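Local coordinates for protein ferritin (Pseudo-nitzschia multiseries, PDB 4IWK) that probably stores iron in a soluble form, taking up ferrous iron, oxidising it with dioxygen at a ferroxidase centre and depositing it as ferric hydroxide, at residues Ser27-Phe30 against Asp34-Gly37; Trp29-Gln32 against Met38-Tyr41; Ala140-Glu145 against Gly150-Leu155. All blocks are in the same frame, centred on the assembly; numbering follows the deposited sequence.

Contact 1 (Ser27-Phe30 against Asp34-Gly37); sequences SIWF and DWEG
F30 and W35 face each other across the turn that joins helix 3-32 to helix 36-62, their CA atoms 4.9 Å apart. The amide W35 N reaches back to F30 O at 2.8 Å with an almost straight N-H...O angle of 167°. Together with D34 N to D31 O this is a Schellman motif: D34, with positive phi, is the C-prime residue that ends the first helix, and W35 is already the N-cap position of the next. The reversal brings three aromatic side chains together. F30 CD1 packs against W35 CB at 3.7 Å, and the F30 ring turns its edge toward the face of the five-membered ring of W35, offset, with planes at 69°. W29 has CG anti to its own N (chi1 -169°), which carries the indole back alongside that of W35; the two planes are nearly parallel but slid so far that they barely overlap, and touch at W29 CZ3 and W35 CD1, 4.0 Å apart. R153 lies against W35 in a cation-pi contact, while P84 of helix 84-111 touches both indoles. Replacing W35 by alanine is likely to leave the edge of F30 without its aromatic face and R153 without its cation-pi partner. E36, next in the chain, forms a salt bridge with K141 of a neighbouring subunit. The chemistry is thus divided: a backbone hydrogen bond closes the turn, and the side-chain packing beside it, centred on the buried F30 and W35, is aromatic and apolar.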
loop_
_atom_site.group_PDB
_atom_site.type_symbol
_atom_site.label_atom_id
_atom_site.label_comp_id
_atom_site.label_asym_id
_atom_site.label_seq_id
_atom_site.Cartn_x
_atom_site.Cartn_y
_atom_site.Cartn_z
ATOM N N SER A 27 -22.111 -23.127 -37.284
ATOM C CA SER A 27 -20.959 -22.204 -37.234
ATOM C C SER A 27 -20.213 -22.183 -38.570
ATOM O O SER A 27 -19.736 -21.149 -39.041
ATOM C CB SER A 27 -19.995 -22.619 -36.098
ATOM O OG SER A 27 -19.064 -23.614 -36.519
ATOM N N ILE A 28 -20.107 -23.351 -39.195
ATOM C CA ILE A 28 -19.360 -23.417 -40.506
ATOM C C ILE A 28 -20.166 -22.677 -41.548
ATOM O O ILE A 28 -19.626 -21.856 -42.272
ATOM C CB ILE A 28 -19.131 -24.914 -40.888
ATOM C CG1 ILE A 28 -18.115 -25.547 -39.931
ATOM C CG2 ILE A 28 -18.698 -24.936 -42.343
ATOM C CD1 ILE A 28 -18.121 -27.077 -40.079
ATOM N N TRP A 29 -21.503 -22.905 -41.611
ATOM C CA TRP A 29 -22.292 -22.194 -42.575
ATOM C C TRP A 29 -22.149 -20.702 -42.370
ATOM O O TRP A 29 -21.993 -19.928 -43.327
ATOM C CB TRP A 29 -23.801 -22.670 -42.480
ATOM C CG TRP A 29 -24.564 -22.122 -43.661
ATOM C CD1 TRP A 29 -24.799 -22.784 -44.862
ATOM C CD2 TRP A 29 -25.158 -20.820 -43.773
ATOM N NE1 TRP A 29 -25.501 -21.938 -45.719
ATOM C CE2 TRP A 29 -25.728 -20.729 -45.088
ATOM C CE3 TRP A 29 -25.200 -19.696 -42.933
ATOM C CZ2 TRP A 29 -26.428 -19.537 -45.542
ATOM C CZ3 TRP A 29 -25.864 -18.509 -43.366
ATOM C CH2 TRP A 29 -26.440 -18.434 -44.708
ATOM N N PHE A 30 -22.320 -20.229 -41.116
ATOM C CA PHE A 30 -22.231 -18.798 -40.866
ATOM C C PHE A 30 -20.843 -18.273 -41.263
ATOM O O PHE A 30 -20.787 -17.217 -41.868
ATOM C CB PHE A 30 -22.455 -18.558 -39.377
ATOM C CG PHE A 30 -23.928 -18.585 -39.027
ATOM C CD1 PHE A 30 -24.828 -17.867 -39.801
ATOM C CD2 PHE A 30 -24.393 -19.320 -37.955
ATOM C CE1 PHE A 30 -26.220 -17.820 -39.491
ATOM C CE2 PHE A 30 -25.779 -19.281 -37.622
ATOM C CZ PHE A 30 -26.695 -18.548 -38.409
ATOM N N ASP A 34 -19.790 -15.334 -44.068
ATOM C CA ASP A 34 -19.292 -14.094 -43.438
ATOM C C ASP A 34 -20.184 -13.504 -42.359
ATOM O O ASP A 34 -20.303 -12.276 -42.251
ATOM C CB ASP A 34 -18.933 -13.080 -44.548
ATOM C CG ASP A 34 -17.835 -13.707 -45.473
ATOM O OD1 ASP A 34 -16.795 -14.166 -45.006
ATOM O OD2 ASP A 34 -18.065 -13.783 -46.668
ATOM N N TRP A 35 -20.822 -14.397 -41.592
ATOM C CA TRP A 35 -21.603 -14.004 -40.415
ATOM C C TRP A 35 -20.779 -14.426 -39.222
ATOM O O TRP A 35 -21.172 -15.393 -38.540
ATOM C CB TRP A 35 -22.935 -14.764 -40.402
ATOM C CG TRP A 35 -23.828 -14.446 -41.559
ATOM C CD1 TRP A 35 -23.882 -15.089 -42.801
ATOM C CD2 TRP A 35 -24.730 -13.298 -41.676
ATOM N NE1 TRP A 35 -24.826 -14.437 -43.627
ATOM C CE2 TRP A 35 -25.334 -13.368 -42.936
ATOM C CE3 TRP A 35 -25.140 -12.283 -40.773
ATOM C CZ2 TRP A 35 -26.325 -12.425 -43.378
ATOM C CZ3 TRP A 35 -26.104 -11.350 -41.236
ATOM C CH2 TRP A 35 -26.665 -11.466 -42.485
ATOM N N GLU A 36 -19.679 -13.729 -38.933
ATOM C CA GLU A 36 -18.763 -14.190 -37.914
ATOM C C GLU A 36 -19.364 -14.114 -36.510
ATOM O O GLU A 36 -18.984 -14.967 -35.680
ATOM C CB GLU A 36 -17.331 -13.541 -38.013
ATOM C CG GLU A 36 -16.614 -14.117 -39.267
ATOM C CD GLU A 36 -16.887 -13.225 -40.429
ATOM O OE1 GLU A 36 -17.708 -12.294 -40.259
ATOM O OE2 GLU A 36 -16.212 -13.383 -41.453
ATOM N N GLY A 37 -20.300 -13.171 -36.257
ATOM C CA GLY A 37 -20.919 -13.049 -34.936
ATOM C C GLY A 37 -21.835 -14.272 -34.646
ATOM O O GLY A 37 -21.697 -14.936 -33.600
#

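Contact 2 (Trp29-Gln32 against Met38-Tyr41); sequences WFDQ and MAAY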
loop_
_atom_site.group_PDB
_atom_site.type_symbol
_atom_site.label_atom_id
_atom_site.label_comp_id
_atom_site.label_asym_id
_atom_site.label_seq_id
_atom_site.Cartn_x
_atom_site.Cartn_y
_atom_site.Cartn_z
ATOM N N TRP A 29 -21.503 -22.905 -41.611
ATOM C CA TRP A 29 -22.292 -22.194 -42.575
ATOM C C TRP A 29 -22.149 -20.702 -42.370
ATOM O O TRP A 29 -21.993 -19.928 -43.327
ATOM C CB TRP A 29 -23.801 -22.670 -42.480
ATOM C CG TRP A 29 -24.564 -22.122 -43.661
ATOM C CD1 TRP A 29 -24.799 -22.784 -44.862
ATOM C CD2 TRP A 29 -25.158 -20.820 -43.773
ATOM N NE1 TRP A 29 -25.501 -21.938 -45.719
ATOM C CE2 TRP A 29 -25.728 -20.729 -45.088
ATOM C CE3 TRP A 29 -25.200 -19.696 -42.933
ATOM C CZ2 TRP A 29 -26.428 -19.537 -45.542
ATOM C CZ3 TRP A 29 -25.864 -18.509 -43.366
ATOM C CH2 TRP A 29 -26.440 -18.434 -44.708
ATOM N N PHE A 30 -22.320 -20.229 -41.116
ATOM C CA PHE A 30 -22.231 -18.798 -40.866
ATOM C C PHE A 30 -20.843 -18.273 -41.263
ATOM O O PHE A 30 -20.787 -17.217 -41.868
ATOM C CB PHE A 30 -22.455 -18.558 -39.377
ATOM C CG PHE A 30 -23.928 -18.585 -39.027
ATOM C CD1 PHE A 30 -24.828 -17.867 -39.801
ATOM C CD2 PHE A 30 -24.393 -19.320 -37.955
ATOM C CE1 PHE A 30 -26.220 -17.820 -39.491
ATOM C CE2 PHE A 30 -25.779 -19.281 -37.622
ATOM C CZ PHE A 30 -26.695 -18.548 -38.409
ATOM N N ASP A 31 -19.764 -18.989 -40.926
ATOM C CA ASP A 31 -18.405 -18.444 -41.201
ATOM C C ASP A 31 -18.205 -18.422 -42.690
ATOM O O ASP A 31 -17.631 -17.474 -43.223
ATOM C CB ASP A 31 -17.329 -19.320 -40.558
ATOM C CG ASP A 31 -16.912 -18.826 -39.206
ATOM O OD1 ASP A 31 -16.957 -17.596 -38.919
ATOM O OD2 ASP A 31 -16.499 -19.653 -38.345
ATOM N N GLN A 32 -18.693 -19.438 -43.373
ATOM C CA GLN A 32 -18.521 -19.458 -44.844
ATOM C C GLN A 32 -19.257 -18.310 -45.510
ATOM O O GLN A 32 -18.962 -17.914 -46.680
ATOM C CB GLN A 32 -19.020 -20.783 -45.416
ATOM C CG GLN A 32 -18.143 -21.964 -45.125
ATOM C CD GLN A 32 -18.769 -23.272 -45.624
ATOM O OE1 GLN A 32 -19.998 -23.333 -46.009
ATOM N NE2 GLN A 32 -17.956 -24.382 -45.572
ATOM N N MET A 38 -22.657 -14.632 -35.611
ATOM C CA MET A 38 -23.577 -15.792 -35.463
ATOM C C MET A 38 -22.702 -17.029 -35.433
ATOM O O MET A 38 -23.047 -17.942 -34.676
ATOM C CB MET A 38 -24.614 -15.862 -36.635
ATOM C CG MET A 38 -25.551 -14.637 -36.571
ATOM S SD MET A 38 -26.656 -14.672 -37.975
ATOM C CE MET A 38 -27.571 -13.025 -37.737
ATOM N N ALA A 39 -21.554 -17.080 -36.157
ATOM C CA ALA A 39 -20.726 -18.283 -36.100
ATOM C C ALA A 39 -20.189 -18.451 -34.714
ATOM O O ALA A 39 -20.144 -19.570 -34.193
ATOM C CB ALA A 39 -19.592 -18.131 -37.127
ATOM N N ALA A 40 -19.733 -17.360 -34.107
ATOM C CA ALA A 40 -19.117 -17.521 -32.735
ATOM C C ALA A 40 -20.163 -17.933 -31.720
ATOM O O ALA A 40 -19.831 -18.774 -30.857
ATOM C CB ALA A 40 -18.485 -16.175 -32.343
ATOM N N TYR A 41 -21.429 -17.476 -31.879
ATOM C CA TYR A 41 -22.509 -17.934 -31.021
ATOM C C TYR A 41 -22.656 -19.436 -31.203
ATOM O O TYR A 41 -22.799 -20.174 -30.201
ATOM C CB TYR A 41 -23.763 -17.157 -31.307
ATOM C CG TYR A 41 -24.871 -17.414 -30.318
ATOM C CD1 TYR A 41 -25.187 -16.443 -29.337
ATOM C CD2 TYR A 41 -25.690 -18.553 -30.420
ATOM C CE1 TYR A 41 -26.207 -16.644 -28.466
ATOM C CE2 TYR A 41 -26.689 -18.774 -29.484
ATOM C CZ TYR A 41 -26.943 -17.829 -28.542
ATOM O OH TYR A 41 -27.997 -18.066 -27.665
#
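F30 packs against M38 and A39 near the start of helix 36-62, and its CA lies 5.0 Å from that of A39. At the root of the side chain, F30 CB meets the methyl A39 CB at 3.7 Å and lies equally near the amide A39 N. CG is the first ring atom to meet M38 CB. From there the whole ring is covered on one face by that methylene, which sits 3.5 Å from the ring centroid and only 3° off the ring normal, a CH-pi contact centred on the ring. CD2 also approaches the carbonyl M38 O, whereas CD1 and CE1, along the other flank, run toward the sulfur. M38 keeps CG anti to its carbonyl carbon (chi1 -65°) and is extended beyond it, carrying SD out past the rim: F30 CE1 is 3.5 Å from M38 SD. This is a Met-aromatic contact with the sulfur oblique to the ring, 37° off the normal. The pair sits where the first two long helices of the ferritin four-helix bundle meet in a helical hairpin, and W88 of helix 84-111 touches both F30 and M38. At the end of the ring, CZ lies 3.9 Å from M38 SD and 3.8 Å from M38 CB. Beside this apolar contact D31 brings its carboxylate against A39, with OD1 3.2 Å from A39 CB. D31 and the nearby E36 belong to an iron- and zinc-binding site seen in this protein, here without a bound metal, and N61 of a neighbouring subunit packs against D31.

Contact 3 (Ala140-Glu145 against Gly150-Leu155); sequences AKVTDE and GLLRSL
L152 leans with its isobutyl group on V142 and E145, the residues of helix 115-145 that face the short C-terminal helix 151-158. Its CD1 comes within 3.8 Å of V142 CA, and its CD2 lies 4.1 Å from V142 CG1, the two branched chains crossing at a slant. L152 CG is anti to the backbone N (chi1 -179°), which swings both methyls over to the other helix; CD1 also rests 4.0 Å from E145 CB. E145 is the last residue of its helix in this segment, and its extended chain points toward helix 151-158. The E145 and L155 side chains cross at about a right angle, but the very close approach of OE1 to that leucine is doubtful. L151 packs against the end of helix 115-145, with CB 3.5 Å from E145 O. No hydrogen bond joins the two segments; the contact is van der Waals packing, partly of leucine side chains on backbone atoms.

Behind this shell, the short loop that leads to G150, whose positive phi favours glycine, brings the chain back. S154 OG donates a 2.7 Å hydrogen bond to L151 O, in the carbonyl plane and on a lone pair, which links S154 to L151 three residues earlier. The segment axes run 9.3 Å apart at closest and make 141° between their directions, broadly antiparallel.

W88 of helix 84-111 touches V142, and P84 and W35 touch L152. Between subunits, D144 is salt-bridged to R153 of a neighbouring subunit, and R153 to D144 of a different neighbouring subunit. The short helix 151-158, the fifth helix of the ferritin subunit, lies at one end of the four-helix bundle, where subunits meet.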
loop_
_atom_site.group_PDB
_atom_site.type_symbol
_atom_site.label_atom_id
_atom_site.label_comp_id
_atom_site.label_asym_id
_atom_site.label_seq_id
_atom_site.Cartn_x
_atom_site.Cartn_y
_atom_site.Cartn_z
ATOM N N ALA A 140 -36.783 -14.544 -33.978
ATOM C CA ALA A 140 -37.763 -13.503 -34.268
ATOM C C ALA A 140 -37.043 -12.240 -34.762
ATOM O O ALA A 140 -37.535 -11.555 -35.693
ATOM C CB ALA A 140 -38.586 -13.160 -32.973
ATOM N N LYS A 141 -35.952 -11.865 -34.109
ATOM C CA LYS A 141 -35.213 -10.664 -34.558
ATOM C C LYS A 141 -34.622 -10.868 -35.986
ATOM O O LYS A 141 -34.655 -9.978 -36.861
ATOM C CB LYS A 141 -34.063 -10.408 -33.577
ATOM C CG LYS A 141 -34.548 -9.967 -32.165
ATOM C CD LYS A 141 -33.290 -10.032 -31.280
ATOM C CE LYS A 141 -33.513 -9.722 -29.800
ATOM N NZ LYS A 141 -34.921 -10.163 -29.464
ATOM N N VAL A 142 -34.077 -12.051 -36.222
ATOM C CA VAL A 142 -33.535 -12.339 -37.564
ATOM C C VAL A 142 -34.574 -12.227 -38.623
ATOM O O VAL A 142 -34.326 -11.636 -39.704
ATOM C CB VAL A 142 -32.949 -13.757 -37.571
ATOM C CG1 VAL A 142 -32.643 -14.241 -39.007
ATOM C CG2 VAL A 142 -31.674 -13.775 -36.739
ATOM N N THR A 143 -35.724 -12.812 -38.377
ATOM C CA THR A 143 -36.776 -12.799 -39.337
ATOM C C THR A 143 -37.265 -11.376 -39.599
ATOM O O THR A 143 -37.451 -11.027 -40.794
ATOM C CB THR A 143 -37.925 -13.737 -38.918
ATOM O OG1 THR A 143 -37.381 -15.082 -38.861
ATOM C CG2 THR A 143 -39.051 -13.666 -39.945
ATOM N N ASP A 144 -37.367 -10.512 -38.582
ATOM C CA ASP A 144 -37.847 -9.163 -38.840
ATOM C C ASP A 144 -36.767 -8.299 -39.560
ATOM O O ASP A 144 -37.096 -7.580 -40.551
ATOM C CB ASP A 144 -38.173 -8.577 -37.426
ATOM C CG ASP A 144 -39.006 -7.353 -37.458
ATOM O OD1 ASP A 144 -39.582 -7.022 -38.548
ATOM O OD2 ASP A 144 -39.173 -6.732 -36.364
ATOM N N GLU A 145 -35.522 -8.376 -39.067
ATOM C CA GLU A 145 -34.435 -7.555 -39.646
ATOM C C GLU A 145 -34.230 -7.945 -41.071
ATOM O O GLU A 145 -33.850 -7.120 -41.904
ATOM C CB GLU A 145 -33.164 -7.724 -38.845
ATOM C CG GLU A 145 -33.392 -7.145 -37.479
ATOM C CD GLU A 145 -32.102 -6.870 -36.779
ATOM O OE1 GLU A 145 -31.066 -6.609 -37.504
ATOM O OE2 GLU A 145 -32.151 -6.964 -35.517
ATOM N N GLY A 150 -29.668 -6.053 -46.318
ATOM C CA GLY A 150 -28.457 -5.636 -45.651
ATOM C C GLY A 150 -28.604 -5.356 -44.149
ATOM O O GLY A 150 -27.678 -5.264 -43.411
ATOM N N LEU A 151 -29.864 -5.239 -43.708
ATOM C CA LEU A 151 -30.067 -4.803 -42.287
ATOM C C LEU A 151 -29.649 -5.890 -41.315
ATOM O O LEU A 151 -29.066 -5.565 -40.293
ATOM C CB LEU A 151 -31.559 -4.421 -42.072
ATOM C CG LEU A 151 -31.869 -3.986 -40.640
ATOM C CD1 LEU A 151 -31.064 -2.676 -40.348
ATOM C CD2 LEU A 151 -33.397 -3.629 -40.652
ATOM N N LEU A 152 -29.923 -7.163 -41.624
ATOM C CA LEU A 152 -29.506 -8.255 -40.705
ATOM C C LEU A 152 -27.961 -8.289 -40.490
ATOM O O LEU A 152 -27.476 -8.611 -39.389
ATOM C CB LEU A 152 -30.011 -9.562 -41.314
ATOM C CG LEU A 152 -29.681 -10.783 -40.463
ATOM C CD1 LEU A 152 -30.498 -10.713 -39.148
ATOM C CD2 LEU A 152 -30.129 -11.995 -41.277
ATOM N N ARG A 153 -27.188 -7.843 -41.512
ATOM C CA ARG A 153 -25.750 -7.882 -41.476
ATOM C C ARG A 153 -25.384 -6.873 -40.458
ATOM O O ARG A 153 -24.507 -7.078 -39.601
ATOM C CB ARG A 153 -25.258 -7.474 -42.943
ATOM C CG ARG A 153 -23.928 -7.831 -43.318
ATOM C CD ARG A 153 -23.674 -9.280 -43.317
ATOM N NE ARG A 153 -23.998 -9.899 -44.577
ATOM C CZ ARG A 153 -23.411 -11.058 -44.923
ATOM N NH1 ARG A 153 -22.601 -11.601 -44.042
ATOM N NH2 ARG A 153 -23.684 -11.664 -46.063
ATOM N N SER A 154 -26.113 -5.761 -40.419
ATOM C CA SER A 154 -25.711 -4.739 -39.471
ATOM C C SER A 154 -25.909 -5.207 -38.062
ATOM O O SER A 154 -25.273 -4.715 -37.147
ATOM C CB SER A 154 -26.324 -3.346 -39.776
ATOM O OG SER A 154 -27.723 -3.334 -39.555
ATOM N N LEU A 155 -26.657 -6.270 -37.865
ATOM C CA LEU A 155 -26.821 -6.774 -36.537
ATOM C C LEU A 155 -25.981 -8.056 -36.068
ATOM O O LEU A 155 -25.801 -8.318 -34.883
ATOM C CB LEU A 155 -28.321 -6.782 -36.219
ATOM C CG LEU A 155 -29.088 -5.411 -36.338
ATOM C CD1 LEU A 155 -29.058 -4.667 -35.017
ATOM C CD2 LEU A 155 -28.655 -4.488 -37.518
#

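Contacts 1 and 2 start from the same part of helix 3-32, share W29 and F30, and have centres about 2 Å apart: both join that helix to the start of helix 36-62. F30 is central to both, meeting W35 in contact 1 and M38 and A39 in contact 2. Contact 3 comes much later in the chain, between helix 115-145 and helix 151-158, with its centre about 14 Å from that of contact 1 and about 15 Å from that of contact 2. The parts nevertheless touch, W35 and D34 meeting R153, and M38 CE meeting L152 and V142. One end of the bundle is thereby joined from hairpin to C-terminal helix, beside subunit interfaces of the 24-chain assembly.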